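Local coordinates for putative periplasmic protein (Wolinella succinogenes, PDB 3KN3), which is probably a periplasmic ligand-binding protein, inferred to serve tungstate-type uptake, and binds glutathione, probably in the cleft between the two lobes of its fold, at residues A[45-50]-A[67-72]; A[75-80]-A[216-221]; A[115-120]-A[132-137]; A[171-176]-A[192-197]. All blocks are in the same frame, centred on the assembly; numbering follows the deposited sequence.

Interaction 1: residues A[45-50]-A[67-72]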
loop_
_atom_site.group_PDB
_atom_site.type_symbol
_atom_site.label_atom_id
_atom_site.label_comp_id
_atom_site.label_asym_id
_atom_site.label_seq_id
_atom_site.Cartn_x
_atom_site.Cartn_y
_atom_site.Cartn_z
ATOM N N ASN A 45 -11.430 9.129 -9.452
ATOM C CA ASN A 45 -11.518 10.592 -9.413
ATOM C C ASN A 45 -10.157 11.290 -9.236
ATOM O O ASN A 45 -9.950 12.377 -9.768
ATOM C CB ASN A 45 -12.513 11.045 -8.338
ATOM C CG ASN A 45 -13.968 10.847 -8.762
ATOM O OD1 ASN A 45 -14.842 10.670 -7.923
ATOM N ND2 ASN A 45 -14.228 10.889 -10.070
ATOM N N ALA A 46 -9.240 10.664 -8.493
ATOM C CA ALA A 46 -7.894 11.211 -8.345
ATOM C C ALA A 46 -7.224 11.243 -9.711
ATOM O O ALA A 46 -6.658 12.263 -10.109
ATOM C CB ALA A 46 -7.062 10.411 -7.350
ATOM N N LEU A 47 -7.317 10.133 -10.440
ATOM C CA LEU A 47 -6.768 10.083 -11.789
ATOM C C LEU A 47 -7.501 11.028 -12.734
ATOM O O LEU A 47 -6.869 11.725 -13.538
ATOM C CB LEU A 47 -6.786 8.664 -12.333
ATOM C CG LEU A 47 -6.008 7.697 -11.439
ATOM C CD1 LEU A 47 -6.215 6.292 -11.944
ATOM C CD2 LEU A 47 -4.500 8.046 -11.380
ATOM N N LYS A 48 -8.826 11.071 -12.621
ATOM C CA LYS A 48 -9.620 11.930 -13.487
ATOM C C LYS A 48 -9.198 13.397 -13.295
ATOM O O LYS A 48 -9.240 14.184 -14.231
ATOM C CB LYS A 48 -11.123 11.711 -13.272
ATOM C CG LYS A 48 -11.995 12.129 -14.451
ATOM C CD LYS A 48 -13.410 11.555 -14.357
ATOM C CE LYS A 48 -14.165 12.065 -13.119
ATOM N NZ LYS A 48 -15.614 11.667 -13.081
ATOM N N LEU A 49 -8.735 13.734 -12.097
ATOM C CA LEU A 49 -8.339 15.107 -11.806
ATOM C C LEU A 49 -7.086 15.474 -12.594
ATOM O O LEU A 49 -6.959 16.594 -13.098
ATOM C CB LEU A 49 -8.136 15.329 -10.305
ATOM C CG LEU A 49 -9.404 15.613 -9.497
ATOM C CD1 LEU A 49 -9.160 15.481 -7.997
ATOM C CD2 LEU A 49 -9.889 17.012 -9.825
ATOM N N GLY A 50 -6.180 14.515 -12.716
ATOM C CA GLY A 50 -5.012 14.694 -13.545
ATOM C C GLY A 50 -5.378 14.683 -15.018
ATOM O O GLY A 50 -4.769 15.375 -15.832
ATOM N N LEU A 67 -0.639 1.964 -14.436
ATOM C CA LEU A 67 0.007 1.594 -15.692
ATOM C C LEU A 67 -0.839 1.966 -16.919
ATOM O O LEU A 67 -0.318 2.475 -17.904
ATOM C CB LEU A 67 0.382 0.110 -15.680
ATOM C CG LEU A 67 1.262 -0.302 -14.492
ATOM C CD1 LEU A 67 2.181 -1.458 -14.874
ATOM C CD2 LEU A 67 2.091 0.865 -13.947
ATOM N N GLU A 68 -2.142 1.718 -16.839
ATOM C CA GLU A 68 -3.094 2.204 -17.834
ATOM C C GLU A 68 -2.893 3.684 -18.060
ATOM O O GLU A 68 -2.800 4.157 -19.195
ATOM C CB GLU A 68 -4.511 2.038 -17.302
ATOM C CG GLU A 68 -4.889 0.637 -16.981
ATOM C CD GLU A 68 -5.707 0.043 -18.081
ATOM O OE1 GLU A 68 -5.965 -1.178 -18.030
ATOM O OE2 GLU A 68 -6.088 0.810 -18.998
ATOM N N TYR A 69 -2.867 4.404 -16.943
ATOM C CA TYR A 69 -2.769 5.848 -16.915
ATOM C C TYR A 69 -1.579 6.331 -17.731
ATOM O O TYR A 69 -1.735 7.156 -18.629
ATOM C CB TYR A 69 -2.622 6.302 -15.467
ATOM C CG TYR A 69 -3.027 7.727 -15.184
ATOM C CD1 TYR A 69 -4.346 8.132 -15.331
ATOM C CD2 TYR A 69 -2.098 8.659 -14.724
ATOM C CE1 TYR A 69 -4.731 9.418 -15.050
ATOM C CE2 TYR A 69 -2.466 9.944 -14.445
ATOM C CZ TYR A 69 -3.789 10.325 -14.609
ATOM O OH TYR A 69 -4.181 11.612 -14.327
ATOM N N VAL A 70 -0.395 5.814 -17.410
ATOM C CA VAL A 70 0.834 6.159 -18.130
ATOM C C VAL A 70 0.680 5.886 -19.613
ATOM O O VAL A 70 0.972 6.722 -20.467
ATOM C CB VAL A 70 2.002 5.300 -17.638
ATOM C CG1 VAL A 70 3.275 5.632 -18.415
ATOM C CG2 VAL A 70 2.187 5.485 -16.154
ATOM N N GLU A 71 0.218 4.682 -19.897
ATOM C CA GLU A 71 -0.080 4.242 -21.246
ATOM C C GLU A 71 -0.964 5.208 -22.044
ATOM O O GLU A 71 -0.614 5.598 -23.163
ATOM C CB GLU A 71 -0.769 2.894 -21.159
ATOM C CG GLU A 71 -1.082 2.308 -22.480
ATOM C CD GLU A 71 -0.606 0.897 -22.549
ATOM O OE1 GLU A 71 -0.377 0.417 -23.675
ATOM O OE2 GLU A 71 -0.439 0.282 -21.473
ATOM N N LYS A 72 -2.114 5.565 -21.466
ATOM C CA LYS A 72 -3.089 6.452 -22.101
ATOM C C LYS A 72 -2.476 7.821 -22.403
ATOM O O LYS A 72 -2.988 8.573 -23.234
ATOM C CB LYS A 72 -4.313 6.628 -21.185
ATOM C CG LYS A 72 -5.662 6.154 -21.759
ATOM C CD LYS A 72 -6.017 4.734 -21.312
ATOM C CE LYS A 72 -6.857 4.723 -20.046
ATOM N NZ LYS A 72 -8.212 5.284 -20.290
#
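Leu47 lays its CD2 methyl over one face of the Tyr69 ring, 3.8 Å from the ring centroid and only 6° off the normal, a CH-pi contact centred on the ring. It joins helices 43-51 and 63-72 of a periplasmic binding protein fold, two helices that flank strand 57-60 in the chain. Leu47 CA and Tyr69 CA are 7.8 Å apart, and the tyrosine side chain spans that interval. Its CG stands anti to the backbone N (chi1 -158°), which sends the ring across to the other helix. Lower on the leucine, CB meets the ring rim at CE1, 3.5 Å away. Tyr69 OH donates to Leu47 O over 2.8 Å, in the carbonyl plane and on a lone pair, so one residue receives both the ring and its polar end. Around the pair, Leu47 and Tyr69 both touch Val58 of strand 57-60, and Tyr69 also reaches Met206 of strand 202-208. A phenylalanine in place of Tyr69 would probably keep the methyl-ring contact but leave Leu47 O without this buried donor. Gly50 fits close beside the phenol, since a CB there would clash with the hydroxyl; its CA lies 3.3 Å from Tyr69 OH.

Interaction 2: residues A[75-80]-A[216-221]. With ACY (acetic acid), chain F.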
loop_
_atom_site.group_PDB
_atom_site.type_symbol
_atom_site.label_atom_id
_atom_site.label_comp_id
_atom_site.label_asym_id
_atom_site.label_seq_id
_atom_site.Cartn_x
_atom_site.Cartn_y
_atom_site.Cartn_z
ATOM N N GLY A 75 -0.412 10.350 -17.373
ATOM C CA GLY A 75 0.656 10.618 -16.429
ATOM C C GLY A 75 2.015 10.213 -16.959
ATOM O O GLY A 75 2.125 9.314 -17.793
ATOM N N ILE A 76 3.054 10.884 -16.480
ATOM C CA ILE A 76 4.427 10.517 -16.804
ATOM C C ILE A 76 5.239 10.478 -15.522
ATOM O O ILE A 76 4.770 10.917 -14.474
ATOM C CB ILE A 76 5.071 11.525 -17.749
ATOM C CG1 ILE A 76 5.143 12.905 -17.100
ATOM C CG2 ILE A 76 4.307 11.606 -19.068
ATOM C CD1 ILE A 76 5.804 13.960 -17.998
ATOM N N ASP A 77 6.444 9.924 -15.610
ATOM C CA ASP A 77 7.416 9.934 -14.510
ATOM C C ASP A 77 6.936 9.179 -13.281
ATOM O O ASP A 77 7.238 9.550 -12.145
ATOM C CB ASP A 77 7.810 11.366 -14.151
ATOM C CG ASP A 77 8.471 12.091 -15.308
ATOM O OD1 ASP A 77 8.442 13.340 -15.331
ATOM O OD2 ASP A 77 9.010 11.415 -16.208
ATOM N N ARG A 78 6.196 8.106 -13.525
ATOM C CA ARG A 78 5.708 7.235 -12.461
ATOM C C ARG A 78 6.855 6.868 -11.511
ATOM O O ARG A 78 7.898 6.389 -11.936
ATOM C CB ARG A 78 5.025 6.009 -13.088
ATOM C CG ARG A 78 5.157 4.713 -12.324
ATOM C CD ARG A 78 4.086 4.548 -11.265
ATOM N NE ARG A 78 3.388 3.273 -11.408
ATOM C CZ ARG A 78 3.788 2.134 -10.853
ATOM N NH1 ARG A 78 4.890 2.093 -10.112
ATOM N NH2 ARG A 78 3.083 1.033 -11.042
ATOM N N THR A 79 6.650 7.120 -10.225
ATOM C CA THR A 79 7.708 7.069 -9.225
ATOM C C THR A 79 7.166 6.481 -7.915
ATOM O O THR A 79 6.343 7.100 -7.251
ATOM C CB THR A 79 8.249 8.505 -8.955
ATOM O OG1 THR A 79 8.919 9.008 -10.120
ATOM C CG2 THR A 79 9.186 8.545 -7.745
ATOM N N PRO A 80 7.617 5.272 -7.538
ATOM C CA PRO A 80 7.086 4.638 -6.326
ATOM C C PRO A 80 7.670 5.173 -5.024
ATOM O O PRO A 80 8.859 5.487 -4.949
ATOM C CB PRO A 80 7.482 3.170 -6.498
ATOM C CG PRO A 80 7.776 3.014 -7.954
ATOM C CD PRO A 80 8.385 4.319 -8.351
ATOM N N ALA A 216 -0.343 23.026 -16.344
ATOM C CA ALA A 216 0.100 22.316 -15.160
ATOM C C ALA A 216 1.512 22.793 -14.809
ATOM O O ALA A 216 2.309 23.091 -15.685
ATOM C CB ALA A 216 0.085 20.825 -15.406
ATOM N N ASP A 217 1.805 22.893 -13.525
ATOM C CA ASP A 217 3.145 23.240 -13.086
ATOM C C ASP A 217 4.029 21.987 -13.164
ATOM O O ASP A 217 4.268 21.313 -12.168
ATOM C CB ASP A 217 3.097 23.822 -11.661
ATOM C CG ASP A 217 4.444 24.318 -11.190
ATOM O OD1 ASP A 217 5.405 24.194 -11.970
ATOM O OD2 ASP A 217 4.543 24.832 -10.052
ATOM N N TYR A 218 4.503 21.663 -14.358
ATOM C CA TYR A 218 5.285 20.446 -14.521
ATOM C C TYR A 218 6.657 20.594 -13.870
ATOM O O TYR A 218 7.227 19.613 -13.370
ATOM C CB TYR A 218 5.436 20.062 -15.987
ATOM C CG TYR A 218 6.409 18.918 -16.175
ATOM C CD1 TYR A 218 6.127 17.649 -15.685
ATOM C CD2 TYR A 218 7.621 19.112 -16.835
ATOM C CE1 TYR A 218 7.026 16.606 -15.850
ATOM C CE2 TYR A 218 8.521 18.075 -17.010
ATOM C CZ TYR A 218 8.228 16.831 -16.517
ATOM O OH TYR A 218 9.141 15.811 -16.689
ATOM N N LYS A 219 7.175 21.821 -13.877
ATOM C CA LYS A 219 8.395 22.115 -13.154
ATOM C C LYS A 219 8.250 21.743 -11.688
ATOM O O LYS A 219 9.058 20.978 -11.152
ATOM C CB LYS A 219 8.774 23.582 -13.314
ATOM C CG LYS A 219 9.465 23.837 -14.638
ATOM C CD LYS A 219 9.835 25.295 -14.836
ATOM C CE LYS A 219 10.592 25.488 -16.164
ATOM N NZ LYS A 219 11.006 26.905 -16.303
ATOM N N GLY A 220 7.198 22.261 -11.056
ATOM C CA GLY A 220 6.920 21.952 -9.673
ATOM C C GLY A 220 6.793 20.453 -9.464
ATOM O O GLY A 220 7.282 19.917 -8.476
ATOM N N ALA A 221 6.140 19.774 -10.400
ATOM C CA ALA A 221 5.959 18.330 -10.302
ATOM C C ALA A 221 7.291 17.577 -10.355
ATOM O O ALA A 221 7.576 16.715 -9.511
ATOM C CB ALA A 221 5.008 17.838 -11.404
HETATM C C ACY F . 6.589 -0.831 -8.383
HETATM O O ACY F . 7.811 -0.925 -8.105
HETATM O OXT ACY F . 6.134 -0.829 -9.549
HETATM C CH3 ACY F . 5.598 -0.708 -7.262
#
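Tyr218 has its CG anti to the backbone N (chi1 172°), while Asp77 has its CG anti to its own carbonyl carbon (chi1 -61°), and these settings bring phenol and carboxylate together. The contact ties the corner between strands 75-76 and 78-82 to the first turn of helix 218-229 in a periplasmic binding protein fold, joining parts far apart in sequence. Tyr218 OH donates over 2.9 Å to Asp77 OD1, which accepts on its syn lone pair; the oxygen lies at the edge of the phenol, near its plane, and carboxylate and ring planes are 35° apart. Ile76 adds the apolar half: its CD1 comes within 3.6 Å of Tyr218 CE1, the side chains crossing at about a right angle. The chain turns a corner at Asp77, and Thr79 OG1 braces it by donating to Asp77 O at 2.7 Å. At the helix end Asp217 is the N-cap, and Asp56 holds its backbone N. On the strand side, Arg78 NE forms a salt bridge with Glu66, while its NH1 donates to an acetate, probably from the crystallisation liquor. The capping bond runs from Gly220 N to Asp217 OD1, 2.8 Å, approaching from above the carboxylate plane.

Interaction 3: residues A[115-120]-A[132-137]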
loop_
_atom_site.group_PDB
_atom_site.type_symbol
_atom_site.label_atom_id
_atom_site.label_comp_id
_atom_site.label_asym_id
_atom_site.label_seq_id
_atom_site.Cartn_x
_atom_site.Cartn_y
_atom_site.Cartn_z
ATOM N N VAL A 115 -3.434 -24.825 6.940
ATOM C CA VAL A 115 -3.776 -23.921 8.034
ATOM C C VAL A 115 -4.778 -22.863 7.557
ATOM O O VAL A 115 -4.796 -22.468 6.389
ATOM C CB VAL A 115 -2.544 -23.232 8.659
ATOM C CG1 VAL A 115 -1.429 -24.243 8.872
ATOM C CG2 VAL A 115 -2.077 -22.132 7.773
ATOM N N LYS A 116 -5.623 -22.417 8.465
ATOM C CA LYS A 116 -6.670 -21.488 8.099
ATOM C C LYS A 116 -6.061 -20.168 7.651
ATOM O O LYS A 116 -5.240 -19.579 8.344
ATOM C CB LYS A 116 -7.648 -21.282 9.264
ATOM C CG LYS A 116 -8.753 -20.293 8.986
ATOM C CD LYS A 116 -9.850 -20.869 8.082
ATOM C CE LYS A 116 -10.476 -22.164 8.618
ATOM N NZ LYS A 116 -11.071 -22.071 9.988
ATOM N N PHE A 117 -6.469 -19.718 6.474
ATOM C CA PHE A 117 -6.066 -18.427 5.987
ATOM C C PHE A 117 -7.281 -17.607 5.572
ATOM O O PHE A 117 -8.071 -18.029 4.732
ATOM C CB PHE A 117 -5.096 -18.560 4.812
ATOM C CG PHE A 117 -4.550 -17.250 4.361
ATOM C CD1 PHE A 117 -3.334 -16.799 4.827
ATOM C CD2 PHE A 117 -5.292 -16.426 3.526
ATOM C CE1 PHE A 117 -2.842 -15.570 4.428
ATOM C CE2 PHE A 117 -4.806 -15.199 3.132
ATOM C CZ PHE A 117 -3.581 -14.772 3.590
ATOM N N VAL A 118 -7.402 -16.415 6.140
ATOM C CA VAL A 118 -8.535 -15.547 5.866
ATOM C C VAL A 118 -8.218 -14.421 4.885
ATOM O O VAL A 118 -7.392 -13.560 5.149
ATOM C CB VAL A 118 -9.083 -14.931 7.162
ATOM C CG1 VAL A 118 -10.361 -14.125 6.866
ATOM C CG2 VAL A 118 -9.331 -16.031 8.203
ATOM N N SER A 119 -8.913 -14.424 3.761
ATOM C CA SER A 119 -8.748 -13.394 2.754
ATOM C C SER A 119 -9.812 -12.302 2.930
ATOM O O SER A 119 -10.934 -12.574 3.389
ATOM C CB SER A 119 -8.855 -14.026 1.365
ATOM O OG SER A 119 -9.021 -13.048 0.362
ATOM N N ARG A 120 -9.456 -11.072 2.562
ATOM C CA ARG A 120 -10.408 -9.964 2.571
ATOM C C ARG A 120 -11.612 -10.319 1.713
ATOM O O ARG A 120 -12.739 -10.000 2.065
ATOM C CB ARG A 120 -9.769 -8.664 2.043
ATOM C CG ARG A 120 -8.836 -7.968 3.016
ATOM C CD ARG A 120 -9.580 -7.227 4.100
ATOM N NE ARG A 120 -10.392 -6.128 3.568
ATOM C CZ ARG A 120 -9.958 -4.879 3.407
ATOM N NH1 ARG A 120 -8.711 -4.543 3.722
ATOM N NH2 ARG A 120 -10.773 -3.955 2.927
ATOM N N GLU A 132 -2.075 -11.402 -5.384
ATOM C CA GLU A 132 -0.791 -11.380 -6.072
ATOM C C GLU A 132 0.245 -12.234 -5.340
ATOM O O GLU A 132 1.011 -12.970 -5.960
ATOM C CB GLU A 132 -0.288 -9.947 -6.228
ATOM C CG GLU A 132 -0.073 -9.511 -7.675
ATOM C CD GLU A 132 1.133 -10.180 -8.350
ATOM O OE1 GLU A 132 1.879 -9.465 -9.059
ATOM O OE2 GLU A 132 1.338 -11.406 -8.183
ATOM N N VAL A 133 0.266 -12.143 -4.017
ATOM C CA VAL A 133 1.230 -12.917 -3.249
ATOM C C VAL A 133 1.067 -14.445 -3.411
ATOM O O VAL A 133 2.077 -15.153 -3.542
ATOM C CB VAL A 133 1.215 -12.508 -1.770
ATOM C CG1 VAL A 133 2.206 -13.347 -0.971
ATOM C CG2 VAL A 133 1.520 -11.006 -1.635
ATOM N N TRP A 134 -0.183 -14.942 -3.394
ATOM C CA TRP A 134 -0.466 -16.376 -3.590
ATOM C C TRP A 134 -0.051 -16.823 -4.982
ATOM O O TRP A 134 0.487 -17.901 -5.167
ATOM C CB TRP A 134 -1.962 -16.719 -3.376
ATOM C CG TRP A 134 -2.347 -16.781 -1.943
ATOM C CD1 TRP A 134 -3.061 -15.854 -1.244
ATOM C CD2 TRP A 134 -2.008 -17.813 -1.008
ATOM N NE1 TRP A 134 -3.185 -16.241 0.067
ATOM C CE2 TRP A 134 -2.551 -17.442 0.237
ATOM C CE3 TRP A 134 -1.306 -19.015 -1.105
ATOM C CZ2 TRP A 134 -2.410 -18.228 1.372
ATOM C CZ3 TRP A 134 -1.168 -19.791 0.017
ATOM C CH2 TRP A 134 -1.713 -19.398 1.241
ATOM N N LYS A 135 -0.337 -15.982 -5.960
ATOM C CA LYS A 135 0.040 -16.235 -7.339
ATOM C C LYS A 135 1.556 -16.412 -7.469
ATOM O O LYS A 135 2.021 -17.375 -8.074
ATOM C CB LYS A 135 -0.441 -15.074 -8.206
ATOM C CG LYS A 135 -0.665 -15.402 -9.652
ATOM C CD LYS A 135 -1.865 -14.617 -10.154
ATOM C CE LYS A 135 -1.823 -13.160 -9.681
ATOM N NZ LYS A 135 -3.069 -12.411 -10.049
ATOM N N GLU A 136 2.317 -15.486 -6.881
ATOM C CA GLU A 136 3.777 -15.573 -6.881
ATOM C C GLU A 136 4.264 -16.809 -6.131
ATOM O O GLU A 136 5.256 -17.425 -6.512
ATOM C CB GLU A 136 4.410 -14.324 -6.261
ATOM C CG GLU A 136 4.229 -13.031 -7.054
ATOM C CD GLU A 136 5.025 -11.855 -6.468
ATOM O OE1 GLU A 136 6.170 -12.075 -6.003
ATOM O OE2 GLU A 136 4.510 -10.709 -6.479
ATOM N N ALA A 137 3.554 -17.179 -5.070
ATOM C CA ALA A 137 4.020 -18.242 -4.193
ATOM C C ALA A 137 3.665 -19.633 -4.699
ATOM O O ALA A 137 4.490 -20.547 -4.639
ATOM C CB ALA A 137 3.480 -18.036 -2.772
#
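Trp134 drives the edge of its indole into the face of Phe117, a T-shaped pair with the planes at 90° and 5.0 Å between the centroids of the phenyl and the five-membered ring. Two indole atoms do the touching. CZ2 stands 3.7 Å above the phenyl plane, over its centre, and NE1 lies 3.6 Å from Phe117 CE2, nearer the far rim of the same face. Phe117 CG is anti to the backbone N (chi1 -174°), which carries the phenyl off strand 117-119 toward helix 125-138; these are the first strand and the helix of a beta-alpha-beta unit that continues into strand 148-150.

The next shell packs around both rings. Tyr148, on strand 148-150, meets Trp134 edge-to-face and also touches Phe117, while Phe107 and Ile110 of helix 103-113 pack on the indole. The strand under Phe117 is held by backbone hydrogen bonds to Trp147 and Ile149. Further along it, Ser119 OG is hydrogen-bonded to Glu130 OE1 of helix 125-138. Arg120, just beyond the strand and a glutathione-binding residue, has NH2 paired with Asp122 and NE bonded to Gln153 O.

Across this buried contact no hydrogen bond forms. Because the N-H-bearing edge of the indole faces the phenyl's pi cloud, the pair is likely to gain a modest electrostatic attraction beyond dispersion.

Interaction 4: residues A[171-176]-A[192-197]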
loop_
_atom_site.group_PDB
_atom_site.type_symbol
_atom_site.label_atom_id
_atom_site.label_comp_id
_atom_site.label_asym_id
_atom_site.label_seq_id
_atom_site.Cartn_x
_atom_site.Cartn_y
_atom_site.Cartn_z
ATOM N N THR A 171 -2.220 -8.367 6.406
ATOM C CA THR A 171 -2.701 -7.014 6.641
ATOM C C THR A 171 -1.581 -6.006 6.489
ATOM O O THR A 171 -0.407 -6.331 6.653
ATOM C CB THR A 171 -3.305 -6.858 8.043
ATOM O OG1 THR A 171 -3.695 -5.497 8.237
ATOM C CG2 THR A 171 -2.282 -7.229 9.110
ATOM N N ASP A 172 -1.946 -4.777 6.160
ATOM C CA ASP A 172 -0.979 -3.700 6.172
ATOM C C ASP A 172 -0.565 -3.463 7.624
ATOM O O ASP A 172 -1.322 -3.740 8.557
ATOM C CB ASP A 172 -1.589 -2.437 5.579
ATOM C CG ASP A 172 -2.749 -1.931 6.393
ATOM O OD1 ASP A 172 -3.894 -2.401 6.176
ATOM O OD2 ASP A 172 -2.502 -1.080 7.269
ATOM N N ARG A 173 0.643 -2.952 7.808
ATOM C CA ARG A 173 1.196 -2.762 9.140
ATOM C C ARG A 173 0.404 -1.731 9.943
ATOM O O ARG A 173 0.214 -1.881 11.145
ATOM C CB ARG A 173 2.663 -2.346 9.035
ATOM C CG ARG A 173 3.350 -2.225 10.364
ATOM C CD ARG A 173 4.796 -1.848 10.189
ATOM N NE ARG A 173 5.567 -2.881 9.499
ATOM C CZ ARG A 173 6.241 -3.838 10.128
ATOM N NH1 ARG A 173 6.215 -3.893 11.458
ATOM N NH2 ARG A 173 6.939 -4.739 9.437
ATOM N N GLY A 174 -0.052 -0.682 9.271
ATOM C CA GLY A 174 -0.807 0.370 9.930
ATOM C C GLY A 174 -2.036 -0.140 10.662
ATOM O O GLY A 174 -2.265 0.216 11.817
ATOM N N THR A 175 -2.830 -0.978 10.002
ATOM C CA THR A 175 -4.040 -1.492 10.628
ATOM C C THR A 175 -3.691 -2.404 11.786
ATOM O O THR A 175 -4.382 -2.411 12.803
ATOM C CB THR A 175 -4.905 -2.279 9.650
ATOM O OG1 THR A 175 -5.027 -1.553 8.422
ATOM C CG2 THR A 175 -6.283 -2.525 10.247
ATOM N N PHE A 176 -2.620 -3.177 11.640
ATOM C CA PHE A 176 -2.237 -4.086 12.712
ATOM C C PHE A 176 -1.851 -3.301 13.951
ATOM O O PHE A 176 -2.156 -3.706 15.074
ATOM C CB PHE A 176 -1.096 -5.025 12.308
ATOM C CG PHE A 176 -0.691 -5.979 13.403
ATOM C CD1 PHE A 176 -1.592 -6.917 13.883
ATOM C CD2 PHE A 176 0.579 -5.930 13.954
ATOM C CE1 PHE A 176 -1.238 -7.790 14.895
ATOM C CE2 PHE A 176 0.946 -6.807 14.959
ATOM C CZ PHE A 176 0.033 -7.737 15.434
ATOM N N VAL A 192 3.982 -12.575 12.198
ATOM C CA VAL A 192 4.376 -13.966 12.100
ATOM C C VAL A 192 5.264 -14.105 10.869
ATOM O O VAL A 192 5.955 -15.099 10.695
ATOM C CB VAL A 192 3.092 -14.850 12.022
ATOM C CG1 VAL A 192 3.119 -15.796 10.847
ATOM C CG2 VAL A 192 2.849 -15.572 13.346
ATOM N N LEU A 193 5.269 -13.069 10.034
ATOM C CA LEU A 193 6.117 -13.060 8.855
ATOM C C LEU A 193 6.182 -11.667 8.218
ATOM O O LEU A 193 5.154 -11.044 7.984
ATOM C CB LEU A 193 5.604 -14.097 7.859
ATOM C CG LEU A 193 6.556 -14.556 6.761
ATOM C CD1 LEU A 193 6.123 -15.897 6.225
ATOM C CD2 LEU A 193 6.577 -13.521 5.665
ATOM N N GLU A 194 7.394 -11.184 7.936
ATOM C CA GLU A 194 7.586 -9.835 7.405
ATOM C C GLU A 194 8.929 -9.695 6.678
ATOM O O GLU A 194 9.809 -10.524 6.834
ATOM C CB GLU A 194 7.496 -8.810 8.543
ATOM C CG GLU A 194 8.539 -9.018 9.649
ATOM C CD GLU A 194 8.470 -7.973 10.775
ATOM O OE1 GLU A 194 8.726 -8.339 11.943
ATOM O OE2 GLU A 194 8.168 -6.792 10.507
ATOM N N GLY A 195 9.075 -8.647 5.874
ATOM C CA GLY A 195 10.357 -8.313 5.269
ATOM C C GLY A 195 10.568 -8.777 3.842
ATOM O O GLY A 195 11.256 -8.130 3.065
ATOM N N ASP A 196 9.991 -9.915 3.493
ATOM C CA ASP A 196 10.080 -10.417 2.131
ATOM C C ASP A 196 9.756 -9.269 1.137
ATOM O O ASP A 196 8.843 -8.479 1.373
ATOM C CB ASP A 196 9.128 -11.611 2.000
ATOM C CG ASP A 196 9.489 -12.538 0.851
ATOM O OD1 ASP A 196 9.659 -12.046 -0.291
ATOM O OD2 ASP A 196 9.587 -13.766 1.085
ATOM N N ASN A 197 10.512 -9.154 0.048
ATOM C CA ASN A 197 10.274 -8.089 -0.932
ATOM C C ASN A 197 8.877 -8.089 -1.530
ATOM O O ASN A 197 8.337 -7.049 -1.873
ATOM C CB ASN A 197 11.295 -8.137 -2.073
ATOM C CG ASN A 197 12.424 -7.133 -1.895
ATOM O OD1 ASN A 197 12.523 -6.468 -0.867
ATOM N ND2 ASN A 197 13.285 -7.028 -2.896
#
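Arg173 and Glu194 form a salt bridge near the surface, in which Arg173 NH2 donates to Glu194 OE2 over 2.6 Å. The bond is nearly straight, with an N-H...O angle of 170°. Glu194 OE2 lies within 4° of the guanidinium plane and is met nearly along its own C-O bond; the two flat groups are 26° apart. Just one carboxylate oxygen engages, so this is a single-point bridge. Arg173 keeps CG anti to the backbone N, and a bend at chi3 turns the guanidinium to the acid. A second acid, Asp85, pairs with Arg173 NE, so the cation is shared between two carboxylates; NH2 has a further hydrogen-bond partner outside the two segments. Shortening Arg173 to alanine removes the guanidinium and is likely to leave Glu194 and Asp85 without their common positive partner and let the glutamate side chain turn.

Just before Arg173, Asp172 caps helix 173-182 at its N-cap position. Thr175 N donates to Asp172 OD2 at 2.8 Å, and Thr175 OG1 to Asp172 OD1 at 2.7 Å, so both carboxylate oxygens are engaged. Gly174 N is instead taken by Asn84 OD1.

The bridge thus joins the start of helix 173-182 to the chain leaving strand 190-193, in the second lobe of this periplasmic binding protein fold. Strand 86-90 runs between strands 168-172 and 190-193 in the sheet, and its Val87 touches both Arg173 and Glu194.

Overall arrangement
The four contacts fall into two groups, one for each lobe of the fold. Interactions 1 and 2 lie 12 Å apart, centre to centre, and touch: Tyr69 CD2 packs 3.6 Å from Gly75 N, where helix 63-72 runs on into strand 75-76. Interactions 3 and 4 are 13 Å apart between centres without touching, linked through neighbouring strands 117-119 and 168-172 of one sheet. Between groups the separation is larger, about 35 Å between the centres of interactions 2 and 3. Glutathione-binding residues lie in or near both groups: Arg120 is part of interaction 3, the Thr43 side chain is about 4 Å from that of Leu47, and that of Asn201 about 8 Å from that of Arg173. Interaction 2 is remote from that site.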